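Long-range contacts in dual function macrocyclase-peptidase POPB (Galerina marginata, PDB 5N4B), which cleaves peptides after proline and joins their ends into macrocycles during the biosynthesis of the amanitin toxins: residues L582-S587 / A599-G604; A653-V658 / L689-K694. The protein carries 1 engineered substitution. All blocks are in the same frame, centred on the assembly; numbering follows the deposited sequence.

Interaction 1. Residues L582-S587 / A599-G604; sequences LLVMGS and AVPEGG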
# COMPACT_ATOMS: atom_id res chain seq x y z
N LEU A 582 -11.16 -9.61 -0.33
CA LEU A 582 -12.13 -10.09 0.64
C LEU A 582 -13.43 -9.31 0.53
O LEU A 582 -14.53 -9.87 0.55
CB LEU A 582 -11.57 -9.93 2.07
CG LEU A 582 -12.56 -10.12 3.20
CD1 LEU A 582 -13.18 -11.52 3.27
CD2 LEU A 582 -11.89 -9.80 4.56
N LEU A 583 -13.31 -7.99 0.44
CA LEU A 583 -14.47 -7.13 0.27
C LEU A 583 -15.29 -7.57 -0.94
O LEU A 583 -16.52 -7.69 -0.85
CB LEU A 583 -14.01 -5.68 0.16
CG LEU A 583 -15.10 -4.67 -0.11
CD1 LEU A 583 -16.02 -4.53 1.09
CD2 LEU A 583 -14.48 -3.33 -0.46
N VAL A 584 -14.63 -7.77 -2.07
CA VAL A 584 -15.33 -8.19 -3.29
C VAL A 584 -15.99 -9.56 -3.13
O VAL A 584 -17.16 -9.74 -3.48
CB VAL A 584 -14.40 -8.13 -4.50
CG1 VAL A 584 -14.99 -8.79 -5.71
CG2 VAL A 584 -14.09 -6.70 -4.80
N MET A 585 -15.25 -10.53 -2.61
CA MET A 585 -15.76 -11.91 -2.50
C MET A 585 -16.91 -11.98 -1.52
O MET A 585 -17.94 -12.59 -1.82
CB MET A 585 -14.62 -12.86 -2.11
CG MET A 585 -13.65 -13.05 -3.28
SD MET A 585 -12.37 -14.30 -3.07
CE MET A 585 -11.06 -13.33 -2.33
N GLY A 586 -16.80 -11.31 -0.37
CA GLY A 586 -17.93 -11.27 0.54
C GLY A 586 -19.12 -10.49 0.01
O GLY A 586 -20.28 -10.84 0.29
N SER A 587 -18.87 -9.43 -0.75
CA SER A 587 -19.96 -8.64 -1.28
C SER A 587 -20.78 -9.45 -2.26
O SER A 587 -22.00 -9.31 -2.29
CB SER A 587 -19.44 -7.37 -1.93
OG SER A 587 -18.97 -6.42 -0.94
N ALA A 599 -17.26 -8.92 -11.09
CA ALA A 599 -16.46 -8.87 -9.88
C ALA A 599 -15.04 -9.34 -10.15
O ALA A 599 -14.84 -10.40 -10.76
CB ALA A 599 -17.10 -9.74 -8.79
N VAL A 600 -14.06 -8.57 -9.69
CA VAL A 600 -12.63 -8.89 -9.88
C VAL A 600 -11.92 -8.75 -8.53
O VAL A 600 -11.43 -7.66 -8.18
CB VAL A 600 -11.96 -8.06 -10.99
CG1 VAL A 600 -10.48 -8.47 -11.08
CG2 VAL A 600 -12.66 -8.32 -12.28
N PRO A 601 -11.89 -9.82 -7.71
CA PRO A 601 -11.09 -9.80 -6.47
C PRO A 601 -9.66 -10.20 -6.76
O PRO A 601 -9.44 -11.23 -7.40
CB PRO A 601 -11.81 -10.83 -5.59
CG PRO A 601 -12.38 -11.80 -6.60
CD PRO A 601 -12.66 -11.07 -7.87
N GLU A 602 -8.70 -9.42 -6.28
CA GLU A 602 -7.27 -9.63 -6.55
C GLU A 602 -6.55 -10.00 -5.26
O GLU A 602 -6.56 -9.24 -4.30
CB GLU A 602 -6.64 -8.38 -7.17
CG GLU A 602 -7.32 -7.93 -8.43
CD GLU A 602 -6.69 -6.66 -9.01
OE1 GLU A 602 -5.45 -6.45 -8.85
OE2 GLU A 602 -7.37 -5.89 -9.69
N GLY A 603 -5.91 -11.16 -5.23
CA GLY A 603 -5.15 -11.55 -4.04
C GLY A 603 -5.89 -11.42 -2.73
O GLY A 603 -5.31 -10.96 -1.73
N GLY A 604 -7.16 -11.82 -2.71
CA GLY A 604 -8.02 -11.55 -1.59
C GLY A 604 -8.00 -12.61 -0.50
O GLY A 604 -7.76 -13.80 -0.73
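In the helix that lays V584 and M585 against A599-G604, L583 O is gripped by two donors of one residue, S587. The hydroxyl OG of S587 bonds to L583 O at 2.8 Å, and the backbone N of S587 reaches the same oxygen from the opposite face of its plane. OG is tilted 33° out of that carbonyl plane, so the helical N-H bond from S587 is kept on the other face.

Across the interface the contact is apolar. With CG1 of V584 anti to its backbone N (chi1 169°), that methyl is directed at the strand, where it sits 3.8 Å from P601 CB and also meets A599 CB at 3.9 Å. M585 arrives at the same proline, its CG lying 3.7 Å from P601 CB; both side chains run roughly perpendicular to that of P601.

Helix 579-590 is the crossover helix between the parallel strands 572-577 and 598-602 of the alpha/beta-hydrolase fold. It begins just after the engineered A578, which occupies the charge-relay position at the turn known as the nucleophile elbow. The helix and strand axes are 7.3 Å apart at their closest, and I574 of the preceding strand also touches V584 and A599.

Beyond the proline, the bend at the M585 thioether (chi3 -90°) swings CE onto the backbone of G604, where it lies 3.6 Å from both CA and C of that glycine. L582 also contributes at this end, its backbone N lying 3.9 Å from G604 CA.

Interaction 2. Residues A653-V658 / L689-K694; sequences ATLITV and LIKIDK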
# COMPACT_ATOMS: atom_id res chain seq x y z
N ALA A 653 -20.53 -12.44 -13.29
CA ALA A 653 -19.26 -12.82 -13.92
C ALA A 653 -18.11 -12.41 -13.01
O ALA A 653 -18.04 -11.25 -12.60
CB ALA A 653 -19.09 -12.11 -15.26
N THR A 654 -17.21 -13.35 -12.72
CA THR A 654 -16.17 -13.16 -11.73
C THR A 654 -14.86 -13.64 -12.33
O THR A 654 -14.77 -14.76 -12.85
CB THR A 654 -16.50 -13.93 -10.45
OG1 THR A 654 -17.68 -13.40 -9.84
CG2 THR A 654 -15.39 -13.81 -9.44
N LEU A 655 -13.83 -12.80 -12.23
CA LEU A 655 -12.47 -13.11 -12.65
C LEU A 655 -11.59 -12.85 -11.45
O LEU A 655 -11.36 -11.70 -11.05
CB LEU A 655 -12.00 -12.27 -13.82
CG LEU A 655 -10.55 -12.53 -14.23
CD1 LEU A 655 -10.38 -13.95 -14.77
CD2 LEU A 655 -10.10 -11.56 -15.29
N ILE A 656 -11.17 -13.90 -10.77
CA ILE A 656 -10.29 -13.81 -9.60
C ILE A 656 -8.86 -13.82 -10.10
O ILE A 656 -8.55 -14.54 -11.07
CB ILE A 656 -10.58 -14.99 -8.65
CG1 ILE A 656 -12.07 -15.06 -8.30
CG2 ILE A 656 -9.70 -14.92 -7.43
CD1 ILE A 656 -12.44 -15.95 -7.17
N THR A 657 -8.00 -13.05 -9.51
CA THR A 657 -6.60 -13.04 -9.93
C THR A 657 -5.71 -13.19 -8.70
O THR A 657 -5.96 -12.57 -7.67
CB THR A 657 -6.21 -11.81 -10.79
OG1 THR A 657 -6.19 -10.63 -9.99
CG2 THR A 657 -7.24 -11.57 -11.92
N VAL A 658 -4.68 -14.03 -8.82
CA VAL A 658 -3.70 -14.21 -7.78
C VAL A 658 -2.32 -14.35 -8.37
O VAL A 658 -2.15 -14.70 -9.54
CB VAL A 658 -3.99 -15.39 -6.82
CG1 VAL A 658 -5.33 -15.24 -6.11
CG2 VAL A 658 -3.87 -16.71 -7.57
N LEU A 689 -14.13 -17.59 -12.96
CA LEU A 689 -12.81 -17.93 -13.48
C LEU A 689 -11.71 -17.43 -12.55
O LEU A 689 -11.92 -16.51 -11.73
CB LEU A 689 -12.55 -17.26 -14.82
CG LEU A 689 -13.60 -17.55 -15.87
CD1 LEU A 689 -13.33 -16.69 -17.09
CD2 LEU A 689 -13.62 -19.02 -16.20
N ILE A 690 -10.51 -18.02 -12.65
CA ILE A 690 -9.35 -17.56 -11.89
C ILE A 690 -8.11 -17.59 -12.78
O ILE A 690 -7.87 -18.56 -13.51
CB ILE A 690 -9.13 -18.35 -10.58
CG1 ILE A 690 -7.96 -17.75 -9.79
CG2 ILE A 690 -8.89 -19.85 -10.86
CD1 ILE A 690 -7.91 -18.31 -8.36
N LYS A 691 -7.34 -16.50 -12.70
CA LYS A 691 -6.02 -16.37 -13.30
C LYS A 691 -4.97 -16.51 -12.21
O LYS A 691 -5.13 -15.97 -11.12
CB LYS A 691 -5.85 -14.98 -13.92
CG LYS A 691 -6.47 -14.82 -15.23
CD LYS A 691 -6.24 -13.38 -15.74
CE LYS A 691 -4.78 -13.03 -15.93
NZ LYS A 691 -4.52 -11.69 -16.55
N ILE A 692 -3.88 -17.20 -12.52
CA ILE A 692 -2.85 -17.56 -11.55
C ILE A 692 -1.51 -17.25 -12.19
O ILE A 692 -1.04 -18.01 -13.06
CB ILE A 692 -2.93 -19.02 -11.12
CG1 ILE A 692 -4.34 -19.32 -10.58
CG2 ILE A 692 -1.85 -19.27 -10.07
CD1 ILE A 692 -4.81 -20.74 -10.58
N ASP A 693 -0.87 -16.17 -11.78
CA ASP A 693 0.45 -15.83 -12.31
C ASP A 693 1.48 -16.70 -11.61
O ASP A 693 1.63 -16.60 -10.40
CB ASP A 693 0.72 -14.35 -12.12
CG ASP A 693 2.04 -13.88 -12.78
OD1 ASP A 693 2.94 -14.70 -13.01
OD2 ASP A 693 2.17 -12.67 -13.08
N LYS A 694 2.22 -17.52 -12.37
CA LYS A 694 3.13 -18.51 -11.77
C LYS A 694 4.56 -18.01 -11.64
O LYS A 694 5.42 -18.77 -11.19
CB LYS A 694 3.01 -19.81 -12.54
CG LYS A 694 1.64 -20.43 -12.21
CD LYS A 694 1.38 -21.75 -12.84
CE LYS A 694 0.15 -22.38 -12.21
NZ LYS A 694 -0.16 -23.62 -12.93
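I690 holds CG1 anti to its backbone N (chi1 -176°) and continues extended, while I656 turns CG2 anti to its own N; together these rotations set I690 CD1 3.9 Å from I656 CG2. The pair belongs to the parallel edge of the alpha/beta-hydrolase sheet, where strand 653-659 lies beside the outermost strand 688-693 and helix 668-680 makes the beta-alpha-beta crossover between them.

Five backbone bonds join the two segments. I656 and V658 each use both N and O, T654 contributes its O, and their partners are L689, K691 and D693. The shortest is K691 N to I656 O at 2.8 Å; I690 CA adds a CA-H...O contact to the same oxygen at 3.2 Å.

I656, V658, I690 and I692 line one face. There V658 CG2 rests 4.0 Å from I692 CG1, the two side chains lying side by side, and S670 and F671 of the crossover helix pack on V658.

On the other face are L655, T657, L689 and K691. The K691 stem rises beside T657, then bends at chi3 (62°) and leads away from strand 653-658, and its NZ is held in salt bridges by D711 and D714 of helix 705-722. Alongside the start of that stem, L655 CD1 meets two neighbours, 4.0 Å from both L689 CB and K691 CG.

Following the chain from the N terminus, strand 572-577 leads past A578 into helix 579-590, and interaction 1 closes a loop with 11 residues between its segments, the end of that helix and the turn into strand 598-602. The chain then travels on to strand 653-659; interaction 2 closes a longer, 30-residue loop that carries D662 and helix 668-680. The two are in series, neither nested nor crossed. They meet in the sheet because strands 598-602 and 653-659 are neighbours: A599 N lies 2.9 Å from A653 O and G603 N 2.8 Å from T657 O, both probable hydrogen bonds. Interaction 1 thus fastens a helix to the sheet, whereas interaction 2 adds its outermost strand, after which the chain continues to H699.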